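Local coordinates for YPM (Yersinia pseudotuberculosis, PDB 1PM4), which is a bacterial superantigen toxin with a jelly-roll fold that probably stimulates T cells to proliferate, at residues T48-W60 and L72-W86. Residues are numbered along the deposited sequence; the frame is centred on the assembly and turned at random.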
loop_
_atom_site.group_PDB
_atom_site.type_symbol
_atom_site.label_atom_id
_atom_site.label_comp_id
_atom_site.label_asym_id
_atom_site.label_seq_id
_atom_site.Cartn_x
_atom_site.Cartn_y
_atom_site.Cartn_z
ATOM N N THR A 48 -8.314 14.152 3.620
ATOM C CA THR A 48 -7.635 12.906 3.418
ATOM C C THR A 48 -6.967 12.451 4.663
ATOM O O THR A 48 -6.400 13.246 5.375
ATOM C CB THR A 48 -6.609 13.091 2.227
ATOM O OG1 THR A 48 -7.324 13.443 1.024
ATOM C CG2 THR A 48 -5.870 11.784 1.915
ATOM N N LEU A 49 -7.079 11.163 4.924
ATOM C CA LEU A 49 -6.393 10.527 6.041
ATOM C C LEU A 49 -5.277 9.625 5.508
ATOM O O LEU A 49 -5.528 8.722 4.692
ATOM C CB LEU A 49 -7.386 9.654 6.770
ATOM C CG LEU A 49 -6.844 8.890 7.964
ATOM C CD1 LEU A 49 -6.365 9.788 9.109
ATOM C CD2 LEU A 49 -7.886 7.896 8.555
ATOM N N ILE A 50 -4.086 9.842 6.022
ATOM C CA ILE A 50 -2.922 9.086 5.598
ATOM C C ILE A 50 -2.319 8.417 6.824
ATOM O O ILE A 50 -2.112 9.053 7.851
ATOM C CB ILE A 50 -1.885 9.993 4.951
ATOM C CG1 ILE A 50 -2.500 10.785 3.821
ATOM C CG2 ILE A 50 -0.715 9.153 4.442
ATOM C CD1 ILE A 50 -1.599 11.951 3.355
ATOM N N LEU A 51 -2.112 7.099 6.746
ATOM C CA LEU A 51 -1.381 6.333 7.733
ATOM C C LEU A 51 0.092 6.282 7.382
ATOM O O LEU A 51 0.484 5.840 6.275
ATOM C CB LEU A 51 -1.985 4.905 7.844
ATOM C CG LEU A 51 -1.194 3.948 8.779
ATOM C CD1 LEU A 51 -0.987 4.459 10.260
ATOM C CD2 LEU A 51 -1.805 2.602 8.761
ATOM N N LEU A 52 0.915 6.817 8.290
ATOM C CA LEU A 52 2.349 6.721 8.155
ATOM C C LEU A 52 2.931 5.784 9.206
ATOM O O LEU A 52 2.450 5.741 10.365
ATOM C CB LEU A 52 2.947 8.076 8.279
ATOM C CG LEU A 52 2.307 9.200 7.429
ATOM C CD1 LEU A 52 2.661 10.475 8.128
ATOM C CD2 LEU A 52 2.871 9.147 6.129
ATOM N N ARG A 53 3.987 5.080 8.818
ATOM C CA ARG A 53 4.759 4.252 9.744
ATOM C C ARG A 53 6.207 4.673 9.802
ATOM O O ARG A 53 6.761 5.094 8.802
ATOM C CB ARG A 53 4.631 2.754 9.410
ATOM C CG ARG A 53 4.248 1.980 10.704
ATOM C CD ARG A 53 4.056 0.437 10.631
ATOM N NE ARG A 53 3.281 -0.174 11.743
ATOM C CZ ARG A 53 3.312 0.212 13.026
ATOM N NH1 ARG A 53 4.051 1.227 13.434
ATOM N NH2 ARG A 53 2.573 -0.423 13.922
ATOM N N ASN A 54 6.834 4.546 10.970
ATOM C CA ASN A 54 8.261 4.765 11.063
ATOM C C ASN A 54 8.943 3.463 10.621
ATOM O O ASN A 54 8.725 2.403 11.181
ATOM C CB ASN A 54 8.701 5.172 12.462
ATOM C CG ASN A 54 10.031 5.959 12.458
ATOM O OD1 ASN A 54 10.285 6.841 13.313
ATOM N ND2 ASN A 54 10.883 5.645 11.475
ATOM N N VAL A 55 9.779 3.568 9.618
ATOM C CA VAL A 55 10.108 2.433 8.743
ATOM C C VAL A 55 11.161 1.442 9.289
ATOM O O VAL A 55 10.925 0.197 9.322
ATOM C CB VAL A 55 10.502 2.999 7.370
ATOM C CG1 VAL A 55 11.289 2.014 6.531
ATOM C CG2 VAL A 55 9.235 3.413 6.645
ATOM N N GLY A 56 12.318 1.984 9.645
ATOM C CA GLY A 56 13.305 1.240 10.422
ATOM C C GLY A 56 14.256 2.168 11.167
ATOM O O GLY A 56 15.432 1.839 11.375
ATOM N N GLY A 57 13.736 3.328 11.580
ATOM C CA GLY A 57 14.568 4.456 11.987
ATOM C C GLY A 57 14.999 5.281 10.778
ATOM O O GLY A 57 15.719 6.311 10.888
ATOM N N ASN A 58 14.556 4.835 9.606
ATOM C CA ASN A 58 14.941 5.481 8.358
ATOM C C ASN A 58 14.145 6.782 8.133
ATOM O O ASN A 58 14.572 7.696 7.383
ATOM C CB ASN A 58 14.801 4.474 7.197
ATOM C CG ASN A 58 15.721 3.265 7.348
ATOM O OD1 ASN A 58 16.706 3.313 8.092
ATOM N ND2 ASN A 58 15.403 2.166 6.631
ATOM N N GLY A 59 13.018 6.889 8.847
ATOM C CA GLY A 59 12.098 7.967 8.670
ATOM C C GLY A 59 10.675 7.439 8.574
ATOM O O GLY A 59 10.378 6.323 8.918
ATOM N N TRP A 60 9.786 8.282 8.093
ATOM C CA TRP A 60 8.372 7.971 8.061
ATOM C C TRP A 60 7.944 7.741 6.625
ATOM O O TRP A 60 8.396 8.469 5.723
ATOM C CB TRP A 60 7.638 9.173 8.636
ATOM C CG TRP A 60 7.811 9.318 10.062
ATOM C CD1 TRP A 60 8.719 10.082 10.714
ATOM C CD2 TRP A 60 7.000 8.704 11.063
ATOM N NE1 TRP A 60 8.534 9.971 12.067
ATOM C CE2 TRP A 60 7.480 9.122 12.302
ATOM C CE3 TRP A 60 5.903 7.852 11.019
ATOM C CZ2 TRP A 60 6.932 8.679 13.513
ATOM C CZ3 TRP A 60 5.361 7.404 12.224
ATOM C CH2 TRP A 60 5.872 7.847 13.453
ATOM N N LEU A 72 -9.753 3.046 7.319
ATOM C CA LEU A 72 -8.438 2.591 6.993
ATOM C C LEU A 72 -8.145 1.481 7.981
ATOM O O LEU A 72 -8.198 1.712 9.198
ATOM C CB LEU A 72 -7.474 3.712 7.220
ATOM C CG LEU A 72 -6.105 3.713 6.622
ATOM C CD1 LEU A 72 -5.682 5.196 6.396
ATOM C CD2 LEU A 72 -5.110 2.915 7.477
ATOM N N LYS A 73 -7.845 0.306 7.464
ATOM C CA LYS A 73 -7.451 -0.843 8.297
ATOM C C LYS A 73 -6.138 -1.369 7.808
ATOM O O LYS A 73 -5.915 -1.408 6.584
ATOM C CB LYS A 73 -8.469 -1.960 8.181
ATOM C CG LYS A 73 -9.849 -1.584 8.567
ATOM C CD LYS A 73 -10.709 -2.795 8.787
ATOM C CE LYS A 73 -12.159 -2.413 8.886
ATOM N NZ LYS A 73 -13.030 -3.559 9.028
ATOM N N TYR A 74 -5.299 -1.799 8.752
ATOM C CA TYR A 74 -3.958 -2.306 8.447
ATOM C C TYR A 74 -3.463 -3.261 9.533
ATOM O O TYR A 74 -3.469 -2.935 10.687
ATOM C CB TYR A 74 -2.982 -1.129 8.310
ATOM C CG TYR A 74 -1.528 -1.520 8.238
ATOM C CD1 TYR A 74 -0.947 -1.911 7.069
ATOM C CD2 TYR A 74 -0.781 -1.519 9.384
ATOM C CE1 TYR A 74 0.392 -2.312 7.067
ATOM C CE2 TYR A 74 0.535 -1.897 9.388
ATOM C CZ TYR A 74 1.104 -2.298 8.250
ATOM O OH TYR A 74 2.463 -2.629 8.350
ATOM N N GLU A 75 -3.007 -4.451 9.155
ATOM C CA GLU A 75 -2.575 -5.438 10.109
ATOM C C GLU A 75 -1.104 -5.489 10.132
ATOM O O GLU A 75 -0.508 -5.651 9.098
ATOM C CB GLU A 75 -3.029 -6.881 9.720
ATOM C CG GLU A 75 -4.472 -7.061 9.519
ATOM C CD GLU A 75 -4.950 -8.488 9.583
ATOM O OE1 GLU A 75 -4.173 -9.405 9.693
ATOM O OE2 GLU A 75 -6.120 -8.584 9.464
ATOM N N ASP A 76 -0.552 -5.461 11.340
ATOM C CA ASP A 76 0.857 -5.512 11.642
ATOM C C ASP A 76 1.071 -6.565 12.721
ATOM O O ASP A 76 0.379 -6.517 13.735
ATOM C CB ASP A 76 1.221 -4.132 12.248
ATOM C CG ASP A 76 2.659 -3.910 12.306
ATOM O OD1 ASP A 76 3.295 -4.573 13.143
ATOM O OD2 ASP A 76 3.234 -3.113 11.526
ATOM N N TYR A 77 2.032 -7.478 12.533
ATOM C CA TYR A 77 2.359 -8.499 13.549
ATOM C C TYR A 77 3.849 -8.491 13.863
ATOM O O TYR A 77 4.447 -9.516 14.237
ATOM C CB TYR A 77 1.943 -9.885 13.065
ATOM C CG TYR A 77 0.479 -9.900 12.816
ATOM C CD1 TYR A 77 -0.382 -9.908 13.870
ATOM C CD2 TYR A 77 -0.037 -9.764 11.537
ATOM C CE1 TYR A 77 -1.727 -9.846 13.698
ATOM C CE2 TYR A 77 -1.381 -9.727 11.342
ATOM C CZ TYR A 77 -2.226 -9.771 12.429
ATOM O OH TYR A 77 -3.584 -9.701 12.305
ATOM N N TYR A 78 4.450 -7.332 13.668
ATOM C CA TYR A 78 5.880 -7.165 13.871
ATOM C C TYR A 78 6.267 -7.361 15.339
ATOM O O TYR A 78 5.521 -6.997 16.238
ATOM C CB TYR A 78 6.321 -5.781 13.395
ATOM C CG TYR A 78 6.141 -5.577 11.923
ATOM C CD1 TYR A 78 6.503 -6.560 11.014
ATOM C CD2 TYR A 78 5.619 -4.393 11.429
ATOM C CE1 TYR A 78 6.355 -6.358 9.654
ATOM C CE2 TYR A 78 5.452 -4.182 10.072
ATOM C CZ TYR A 78 5.821 -5.177 9.189
ATOM O OH TYR A 78 5.661 -4.985 7.824
ATOM N N THR A 79 7.438 -7.943 15.567
ATOM C CA THR A 79 7.825 -8.249 16.937
ATOM C C THR A 79 8.348 -6.988 17.650
ATOM O O THR A 79 8.016 -6.775 18.820
ATOM C CB THR A 79 8.788 -9.441 16.973
ATOM O OG1 THR A 79 9.733 -9.331 15.907
ATOM C CG2 THR A 79 7.994 -10.724 16.652
ATOM N N SER A 80 9.105 -6.151 16.949
ATOM C CA SER A 80 9.538 -4.870 17.511
ATOM C C SER A 80 8.374 -3.885 17.386
ATOM O O SER A 80 7.687 -3.853 16.377
ATOM C CB SER A 80 10.794 -4.326 16.816
ATOM N N GLY A 81 8.143 -3.105 18.432
ATOM C CA GLY A 81 7.052 -2.147 18.418
ATOM C C GLY A 81 7.410 -0.998 17.520
ATOM O O GLY A 81 8.582 -0.684 17.334
ATOM N N LEU A 82 6.398 -0.356 16.957
ATOM C CA LEU A 82 6.625 0.805 16.144
ATOM C C LEU A 82 5.451 1.734 16.256
ATOM O O LEU A 82 4.312 1.320 16.500
ATOM C CB LEU A 82 6.836 0.415 14.689
ATOM C CG LEU A 82 8.230 -0.125 14.324
ATOM C CD1 LEU A 82 8.238 -0.351 12.823
ATOM C CD2 LEU A 82 9.334 0.843 14.729
ATOM N N SER A 83 5.748 3.003 16.071
ATOM C CA SER A 83 4.727 4.006 16.211
ATOM C C SER A 83 4.168 4.293 14.852
ATOM O O SER A 83 4.724 3.957 13.789
ATOM C CB SER A 83 5.239 5.261 16.942
ATOM O OG SER A 83 6.298 5.828 16.245
ATOM N N TRP A 84 3.015 4.929 14.877
ATOM C CA TRP A 84 2.347 5.258 13.632
ATOM C C TRP A 84 1.868 6.672 13.782
ATOM O O TRP A 84 1.701 7.154 14.906
ATOM C CB TRP A 84 1.182 4.294 13.393
ATOM C CG TRP A 84 0.170 4.205 14.415
ATOM C CD1 TRP A 84 -0.894 5.007 14.563
ATOM C CD2 TRP A 84 0.056 3.182 15.448
ATOM N NE1 TRP A 84 -1.666 4.587 15.609
ATOM C CE2 TRP A 84 -1.112 3.468 16.182
ATOM C CE3 TRP A 84 0.820 2.057 15.795
ATOM C CZ2 TRP A 84 -1.545 2.688 17.300
ATOM C CZ3 TRP A 84 0.406 1.258 16.893
ATOM C CH2 TRP A 84 -0.773 1.582 17.627
ATOM N N ILE A 85 1.619 7.312 12.655
ATOM C CA ILE A 85 0.956 8.615 12.587
ATOM C C ILE A 85 -0.205 8.592 11.632
ATOM O O ILE A 85 -0.139 8.075 10.478
ATOM C CB ILE A 85 1.949 9.670 12.157
ATOM C CG1 ILE A 85 2.885 9.961 13.309
ATOM C CG2 ILE A 85 1.264 11.032 11.681
ATOM C CD1 ILE A 85 4.046 10.787 12.804
ATOM N N TRP A 86 -1.301 9.153 12.110
ATOM C CA TRP A 86 -2.432 9.510 11.302
ATOM C C TRP A 86 -2.273 10.985 10.872
ATOM O O TRP A 86 -2.264 11.862 11.718
ATOM C CB TRP A 86 -3.703 9.411 12.137
ATOM C CG TRP A 86 -3.892 8.054 12.730
ATOM C CD1 TRP A 86 -3.894 7.783 14.071
ATOM C CD2 TRP A 86 -4.278 6.838 12.067
ATOM N NE1 TRP A 86 -4.091 6.448 14.270
ATOM C CE2 TRP A 86 -4.372 5.828 13.090
ATOM C CE3 TRP A 86 -4.455 6.454 10.759
ATOM C CZ2 TRP A 86 -4.660 4.536 12.826
ATOM C CZ3 TRP A 86 -4.723 5.094 10.483
ATOM C CH2 TRP A 86 -4.855 4.156 11.534
HETATM O O HOH W 1 3.504 -1.608 16.809
#
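Leu51 CD1 lies over one face of the Trp86 indole, 4.0 Å from the centroid of its six-membered ring, a CH-pi contact in the core of a jelly-roll sandwich. The contact as a whole is a worked example of one strand pairing within its own sheet while its inward side chains pack on the facing one: strand 48-54 lies edge to edge with antiparallel strand 84-86, and strand 72-78 of the other sheet runs 9.0 Å away axis to axis. Leu51 divides its branches accordingly. CG anti to the backbone N (chi1 175°) and a chi2 of 56° together send CD1 to Trp86 and the CB of Trp84, and CD2 to Leu72 CD2 at 3.6 Å and the CB of Tyr74. Leu49 extends this layer between Leu72 and Trp86, and Leu100 of strand 96-103 touches both Leu49 and Trp86.

Two backbone bonds hold the register: Leu52 N to Ile85 O (2.7 Å) is nearly straight, and Ile85 N to Leu52 O (2.9 Å) returns it. On the other face of this sheet, Ile85 CD1 sits 3.5 Å from the centroid of the Trp60 six-membered ring, whose opposite face receives Asn54 CB; Pro118 touches both Trp60 and Ile85.

Toward the end of strand 48-54, the extended Arg53 chain carries its charge across to the facing sheet. NE makes a salt bridge to Asp76 OD2, but its hydrogen bond there is weak and that oxygen's position doubtful. With Trp84 CB over one guanidinium face, NH1 hydrogen-bonds Leu82 O (3.1 Å) near the guanidinium plane, but from above the carbonyl plane, at a C=O...N angle of 84°.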